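Local coordinates for adenylate kinase (Thermus thermophilus, PDB 3CM0), which catalyses the reversible transfer of the terminal phosphate of ATP to AMP, giving two ADP, a reaction thought to serve cellular energy homeostasis, at residues L10-A15 with L111-P115; E116-V120 with V140-L144. All coordinates share one frame; numbering follows the deposited sequence.

How the interactions relate
Both contacts are buried, their centres about 10 Å apart, but interaction 1 lies nearer the chain's middle (about 11 Å from its centre, against about 19 Å). Strand 104-113 carries the sheet partner of interaction 1 and runs, through Val114 and Pro115, into helix 116-130, which supplies one side of interaction 2. Chemistry follows place: 10-15 with 111-115 joins the C-terminal ends of two adjacent inner strands of a parallel sheet by backbone bonding and aliphatic packing, whereas 116-120 with 140-144 relies on side chains alone, aliphatic inside with a long ion pair at the more exposed margin. Leu119 joins them, its CD2 3.5 Å from Gly14 C and its CD1 3.7 Å from Pro12 CG.

Interaction 1: L10-A15 with L111-P115; sequences LGPPGA and LVEVP
Leu10 and Val112 are joined by the single backbone hydrogen bond of this contact: Val112 N donates to Leu10 O over 3.1 Å. The same oxygen also receives a CA-H...O contact from Leu111 CA at 3.4 Å. Leu10 and Leu111 form a parallel bridge with CA atoms 4.8 Å apart, and beyond it the chains separate, reaching 6.5 Å between Ala15 CA and Val114 CA.

The apolar contacts fall into two groups. On the sheet face shared by Leu10 and Leu111, CD1 of Leu111 lies 3.9 Å from Leu10 CB. Further along, the methyl of Ala15 points toward the strand and meets two valine branches, Val112 CG1 at 3.9 Å and Val114 CG2 at 4.1 Å. Val112 presents CG1 to it by holding that methyl anti to the backbone N (chi1 -175°).

Between these groups, Pro12 CD rests 3.5 Å from Val112 O. A type II turn from Pro12 to Ala15, closed by Ala15 N to Pro12 O, has Gly14 at its third position with positive phi (92°). Gly14 and Ala15 belong to the predicted ATP site, and residues 11-15 form the first part of the glycine-rich P-loop between strand 4-10 and helix 17-28, as in the P-loop nucleotide kinases.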
ATOM      1  N   LEU A  10      -1.478  -1.629   4.870  1.00 15.05           N
ATOM      2  CA  LEU A  10      -1.435  -3.025   4.421  1.00 10.35           C
ATOM      3  C   LEU A  10      -2.856  -3.641   4.627  1.00 13.22           C
ATOM      4  O   LEU A  10      -3.590  -3.287   5.554  1.00 14.83           O
ATOM      5  CB  LEU A  10      -0.433  -3.849   5.235  1.00 12.81           C
ATOM      6  CG  LEU A  10       1.045  -3.401   5.223  1.00 14.54           C
ATOM      7  CD1 LEU A  10       1.821  -4.305   6.157  1.00 18.34           C
ATOM      8  CD2 LEU A  10       1.623  -3.452   3.801  1.00 20.27           C
ATOM      9  N   GLY A  11      -3.247  -4.528   3.747  1.00 19.59           N
ATOM     10  CA  GLY A  11      -4.559  -5.144   3.915  1.00 18.72           C
ATOM     11  C   GLY A  11      -4.893  -5.968   2.702  1.00 21.57           C
ATOM     12  O   GLY A  11      -4.378  -5.714   1.621  1.00 18.06           O
ATOM     13  N   PRO A  12      -5.740  -6.986   2.858  1.00 19.71           N
ATOM     14  CA  PRO A  12      -6.140  -7.855   1.742  1.00 24.23           C
ATOM     15  C   PRO A  12      -7.155  -7.184   0.826  1.00 21.19           C
ATOM     16  O   PRO A  12      -7.776  -6.191   1.174  1.00 19.66           O
ATOM     17  CB  PRO A  12      -6.781  -9.051   2.451  1.00 24.12           C
ATOM     18  CG  PRO A  12      -7.489  -8.342   3.655  1.00 20.78           C
ATOM     19  CD  PRO A  12      -6.383  -7.394   4.126  1.00 22.85           C
ATOM     20  N   PRO A  13      -7.330  -7.735  -0.376  1.00 22.76           N
ATOM     21  CA  PRO A  13      -8.286  -7.217  -1.345  1.00 23.31           C
ATOM     22  C   PRO A  13      -9.628  -7.326  -0.628  1.00 25.89           C
ATOM     23  O   PRO A  13      -9.870  -8.310   0.100  1.00 26.63           O
ATOM     24  CB  PRO A  13      -8.201  -8.226  -2.479  1.00 27.66           C
ATOM     25  CG  PRO A  13      -6.803  -8.691  -2.423  1.00 32.23           C
ATOM     26  CD  PRO A  13      -6.513  -8.816  -0.943  1.00 19.88           C
ATOM     27  N   GLY A  14     -10.481  -6.324  -0.804  1.00 25.76           N
ATOM     28  CA  GLY A  14     -11.794  -6.373  -0.181  1.00 30.71           C
ATOM     29  C   GLY A  14     -11.874  -5.728   1.191  1.00 29.12           C
ATOM     30  O   GLY A  14     -12.963  -5.612   1.765  1.00 29.05           O
ATOM     31  N   ALA A  15     -10.740  -5.317   1.737  1.00 25.81           N
ATOM     32  CA  ALA A  15     -10.746  -4.667   3.054  1.00 22.60           C
ATOM     33  C   ALA A  15     -10.938  -3.153   2.924  1.00 27.89           C
ATOM     34  O   ALA A  15     -11.155  -2.465   3.920  1.00 30.05           O
ATOM     35  CB  ALA A  15      -9.428  -4.989   3.817  1.00 23.41           C
ATOM     36  N   LEU A 111      -2.763  -2.134   9.498  1.00 10.54           N
ATOM     37  CA  LEU A 111      -3.100  -3.443   8.937  1.00  9.56           C
ATOM     38  C   LEU A 111      -4.600  -3.605   9.145  1.00 10.87           C
ATOM     39  O   LEU A 111      -5.050  -3.801  10.283  1.00 10.26           O
ATOM     40  CB  LEU A 111      -2.365  -4.580   9.674  1.00  8.80           C
ATOM     41  CG  LEU A 111      -2.731  -5.994   9.145  1.00 13.16           C
ATOM     42  CD1 LEU A 111      -2.191  -6.207   7.725  1.00 14.07           C
ATOM     43  CD2 LEU A 111      -2.051  -7.047  10.082  1.00 13.97           C
ATOM     44  N   VAL A 112      -5.361  -3.490   8.057  1.00  9.93           N
ATOM     45  CA  VAL A 112      -6.816  -3.609   8.144  1.00 11.08           C
ATOM     46  C   VAL A 112      -7.185  -5.082   8.143  1.00 11.69           C
ATOM     47  O   VAL A 112      -6.884  -5.807   7.200  1.00 15.34           O
ATOM     48  CB  VAL A 112      -7.494  -2.890   6.960  1.00 15.44           C
ATOM     49  CG1 VAL A 112      -9.034  -2.926   7.129  1.00 19.17           C
ATOM     50  CG2 VAL A 112      -6.989  -1.427   6.896  1.00 18.21           C
ATOM     51  N   GLU A 113      -7.888  -5.503   9.207  1.00 13.12           N
ATOM     52  CA  GLU A 113      -8.230  -6.917   9.388  1.00 10.30           C
ATOM     53  C   GLU A 113      -9.728  -7.138   9.285  1.00 12.32           C
ATOM     54  O   GLU A 113     -10.507  -6.415   9.907  1.00 14.09           O
ATOM     55  CB  GLU A 113      -7.753  -7.364  10.778  1.00 15.05           C
ATOM     56  CG  GLU A 113      -6.251  -7.157  10.990  1.00 12.80           C
ATOM     57  CD  GLU A 113      -5.773  -7.663  12.355  1.00 20.28           C
ATOM     58  OE1 GLU A 113      -6.554  -7.597  13.336  1.00 23.00           O
ATOM     59  OE2 GLU A 113      -4.609  -8.084  12.448  1.00 27.08           O
ATOM     60  N   VAL A 114     -10.100  -8.152   8.520  1.00 10.35           N
ATOM     61  CA  VAL A 114     -11.526  -8.454   8.282  1.00 14.65           C
ATOM     62  C   VAL A 114     -11.669  -9.963   8.260  1.00 14.16           C
ATOM     63  O   VAL A 114     -10.816 -10.646   7.731  1.00 15.87           O
ATOM     64  CB  VAL A 114     -11.978  -7.883   6.911  1.00 14.45           C
ATOM     65  CG1 VAL A 114     -13.453  -8.200   6.657  1.00 15.06           C
ATOM     66  CG2 VAL A 114     -11.769  -6.348   6.894  1.00 18.72           C
ATOM     67  N   PRO A 115     -12.757 -10.502   8.850  1.00 12.96           N
ATOM     68  CA  PRO A 115     -12.949 -11.959   8.853  1.00 16.94           C
ATOM     69  C   PRO A 115     -12.991 -12.429   7.398  1.00 12.02           C
ATOM     70  O   PRO A 115     -13.631 -11.790   6.561  1.00 13.33           O
ATOM     71  CB  PRO A 115     -14.300 -12.126   9.552  1.00 16.74           C
ATOM     72  CG  PRO A 115     -14.364 -11.007  10.456  1.00 16.14           C
ATOM     73  CD  PRO A 115     -13.775  -9.827   9.663  1.00 14.79           C
TER

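Interaction 2: E116-V120 with V140-L144; sequences EEELV and VRRRL
Leu144 and Val120 meet inside this helix pair, with Glu116 and Arg141, partly exposed, beside them. The Leu144 side chain, its CG anti to the carbonyl carbon, places CD1 4.0 Å from Val120 CG2 and 3.9 Å from Glu116 CG. Glu116 and Leu144 pass in opposite directions, touching through the acid's CG methylene. The same CG2 of Val120 lies 4.2 Å from Val140 CG1, while Leu119 CD1 approaches Leu144 CD2 at 4.3 Å.

Glu116 is extended, with CG anti to the backbone N (chi1 -178°), which carries OE1 to within 3.5 Å of Arg141 CG, where it forms a long salt bridge to Arg141 NH1 at 3.6 Å. It reaches the guanidinium at an edge, in plane, the carboxylate turned 40° from that plane. Val120 CG2 covers one guanidinium face, 3.7 Å from NH1. Arg141 NE forms a salt bridge with Glu137 of its own helix, the stronger partner; the bond to Glu116 is secondary. With an alanine in place of Glu116, NH1 would probably lose this carboxylate and Leu144 CD1 its methylene neighbour.

The segment axes come within 10.7 Å, directions 124° apart. Helix 116-130 runs into the LID region (125-135) and helix 137-160 follows it; their packing joins them near its base, close to Arg143, predicted to bind AMP. Leu119 also packs on Pro12 and Val114, and Val140 touches Ile123 and Leu124 farther along helix 116-130, which follows strand 104-113.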
ATOM      1  N   GLU A 116     -12.372 -13.570   7.108  1.00 13.71           N
ATOM      2  CA  GLU A 116     -12.299 -14.033   5.736  1.00 20.44           C
ATOM      3  C   GLU A 116     -13.654 -14.279   5.116  1.00 20.45           C
ATOM      4  O   GLU A 116     -13.841 -14.017   3.940  1.00 18.01           O
ATOM      5  CB  GLU A 116     -11.432 -15.292   5.620  1.00 24.38           C
ATOM      6  CG  GLU A 116     -11.306 -15.756   4.165  1.00 31.29           C
ATOM      7  CD  GLU A 116     -10.231 -16.815   3.937  1.00 41.24           C
ATOM      8  OE1 GLU A 116     -10.250 -17.458   2.863  1.00 40.21           O
ATOM      9  OE2 GLU A 116      -9.362 -16.996   4.814  1.00 44.38           O
ATOM     10  N   GLU A 117     -14.607 -14.769   5.901  1.00 15.30           N
ATOM     11  CA  GLU A 117     -15.932 -14.999   5.333  1.00 22.42           C
ATOM     12  C   GLU A 117     -16.548 -13.690   4.806  1.00 18.90           C
ATOM     13  O   GLU A 117     -17.237 -13.687   3.785  1.00 18.87           O
ATOM     14  CB  GLU A 117     -16.851 -15.654   6.383  1.00 23.15           C
ATOM     15  CG  GLU A 117     -16.879 -14.905   7.715  1.00 32.03           C
ATOM     16  CD  GLU A 117     -15.873 -15.415   8.776  1.00 38.04           C
ATOM     17  OE1 GLU A 117     -14.655 -15.610   8.494  1.00 27.94           O
ATOM     18  OE2 GLU A 117     -16.321 -15.605   9.923  1.00 33.86           O
ATOM     19  N   GLU A 118     -16.304 -12.574   5.485  1.00 14.62           N
ATOM     20  CA  GLU A 118     -16.837 -11.292   5.043  1.00 15.01           C
ATOM     21  C   GLU A 118     -16.075 -10.797   3.802  1.00 15.64           C
ATOM     22  O   GLU A 118     -16.672 -10.208   2.868  1.00 16.13           O
ATOM     23  CB  GLU A 118     -16.723 -10.229   6.168  1.00 15.64           C
ATOM     24  CG  GLU A 118     -17.636 -10.553   7.385  1.00 22.59           C
ATOM     25  CD  GLU A 118     -19.124 -10.472   7.049  1.00 28.95           C
ATOM     26  OE1 GLU A 118     -19.461 -10.026   5.935  1.00 21.58           O
ATOM     27  OE2 GLU A 118     -19.968 -10.837   7.902  1.00 24.28           O
ATOM     28  N   LEU A 119     -14.763 -10.987   3.797  1.00 15.67           N
ATOM     29  CA  LEU A 119     -14.021 -10.541   2.607  1.00 18.66           C
ATOM     30  C   LEU A 119     -14.536 -11.307   1.389  1.00 19.31           C
ATOM     31  O   LEU A 119     -14.785 -10.721   0.331  1.00 18.85           O
ATOM     32  CB  LEU A 119     -12.547 -10.815   2.765  1.00 16.41           C
ATOM     33  CG  LEU A 119     -11.755  -9.970   3.755  1.00 22.39           C
ATOM     34  CD1 LEU A 119     -10.408 -10.631   3.965  1.00 20.76           C
ATOM     35  CD2 LEU A 119     -11.595  -8.555   3.227  1.00 24.42           C
ATOM     36  N   VAL A 120     -14.696 -12.619   1.528  1.00 14.83           N
ATOM     37  CA  VAL A 120     -15.191 -13.421   0.416  1.00 17.52           C
ATOM     38  C   VAL A 120     -16.588 -12.977  -0.019  1.00 23.31           C
ATOM     39  O   VAL A 120     -16.864 -12.815  -1.215  1.00 21.48           O
ATOM     40  CB  VAL A 120     -15.236 -14.915   0.798  1.00 19.37           C
ATOM     41  CG1 VAL A 120     -15.880 -15.714  -0.331  1.00 20.08           C
ATOM     42  CG2 VAL A 120     -13.838 -15.423   1.084  1.00 18.68           C
ATOM     43  N   VAL A 140     -11.078 -16.821  -5.091  1.00 25.71           N
ATOM     44  CA  VAL A 140     -10.958 -15.743  -4.116  1.00 27.56           C
ATOM     45  C   VAL A 140     -10.223 -16.232  -2.865  1.00 25.53           C
ATOM     46  O   VAL A 140      -9.303 -15.567  -2.394  1.00 23.10           O
ATOM     47  CB  VAL A 140     -12.338 -15.157  -3.744  1.00 24.27           C
ATOM     48  CG1 VAL A 140     -12.193 -14.161  -2.571  1.00 20.19           C
ATOM     49  CG2 VAL A 140     -12.947 -14.447  -4.964  1.00 29.15           C
ATOM     50  N   ARG A 141     -10.596 -17.389  -2.322  1.00 22.31           N
ATOM     51  CA  ARG A 141      -9.906 -17.885  -1.138  1.00 28.41           C
ATOM     52  C   ARG A 141      -8.438 -18.167  -1.426  1.00 26.28           C
ATOM     53  O   ARG A 141      -7.585 -18.032  -0.549  1.00 23.94           O
ATOM     54  CB  ARG A 141     -10.557 -19.161  -0.591  1.00 29.02           C
ATOM     55  CG  ARG A 141     -11.885 -18.945   0.108  1.00 30.46           C
ATOM     56  CD  ARG A 141     -12.464 -20.277   0.576  1.00 35.99           C
ATOM     57  NE  ARG A 141     -13.890 -20.191   0.876  1.00 48.23           N
ATOM     58  CZ  ARG A 141     -14.412 -19.465   1.860  1.00 55.58           C
ATOM     59  NH1 ARG A 141     -13.626 -18.750   2.660  1.00 59.21           N
ATOM     60  NH2 ARG A 141     -15.726 -19.446   2.039  1.00 48.37           N
ATOM     61  N   ARG A 142      -8.135 -18.584  -2.645  1.00 28.47           N
ATOM     62  CA  ARG A 142      -6.745 -18.846  -2.989  1.00 29.11           C
ATOM     63  C   ARG A 142      -5.961 -17.541  -3.076  1.00 26.70           C
ATOM     64  O   ARG A 142      -4.830 -17.445  -2.583  1.00 32.45           O
ATOM     65  CB  ARG A 142      -6.650 -19.570  -4.335  1.00 38.97           C
ATOM     66  CG  ARG A 142      -5.234 -20.019  -4.656  1.00 46.06           C
ATOM     67  CD  ARG A 142      -5.151 -20.581  -6.066  1.00 69.04           C
ATOM     68  NE  ARG A 142      -5.623 -19.616  -7.062  1.00 75.82           N
ATOM     69  CZ  ARG A 142      -5.083 -18.418  -7.262  1.00 78.01           C
ATOM     70  NH1 ARG A 142      -4.044 -18.023  -6.536  1.00 79.28           N
ATOM     71  NH2 ARG A 142      -5.586 -17.608  -8.187  1.00 81.15           N
ATOM     72  N   ARG A 143      -6.546 -16.534  -3.709  1.00 23.86           N
ATOM     73  CA  ARG A 143      -5.871 -15.257  -3.805  1.00 30.04           C
ATOM     74  C   ARG A 143      -5.646 -14.684  -2.404  1.00 31.42           C
ATOM     75  O   ARG A 143      -4.631 -14.022  -2.162  1.00 23.63           O
ATOM     76  CB  ARG A 143      -6.677 -14.290  -4.672  1.00 38.35           C
ATOM     77  CG  ARG A 143      -6.676 -14.674  -6.160  1.00 52.91           C
ATOM     78  CD  ARG A 143      -7.683 -13.846  -6.968  1.00 60.95           C
ATOM     79  NE  ARG A 143      -7.641 -14.138  -8.403  1.00 60.76           N
ATOM     80  CZ  ARG A 143      -8.522 -13.674  -9.287  1.00 60.43           C
ATOM     81  NH1 ARG A 143      -9.518 -12.899  -8.881  1.00 72.03           N
ATOM     82  NH2 ARG A 143      -8.411 -13.978 -10.575  1.00 64.88           N
ATOM     83  N   LEU A 144      -6.572 -14.944  -1.471  1.00 25.62           N
ATOM     84  CA  LEU A 144      -6.413 -14.433  -0.109  1.00 21.14           C
ATOM     85  C   LEU A 144      -5.288 -15.160   0.620  1.00 18.94           C
ATOM     86  O   LEU A 144      -4.584 -14.571   1.445  1.00 20.02           O
ATOM     87  CB  LEU A 144      -7.739 -14.555   0.680  1.00 20.09           C
ATOM     88  CG  LEU A 144      -8.822 -13.581   0.199  1.00 20.77           C
ATOM     89  CD1 LEU A 144     -10.148 -13.905   0.905  1.00 21.34           C
ATOM     90  CD2 LEU A 144      -8.396 -12.135   0.477  1.00 26.04           C
TER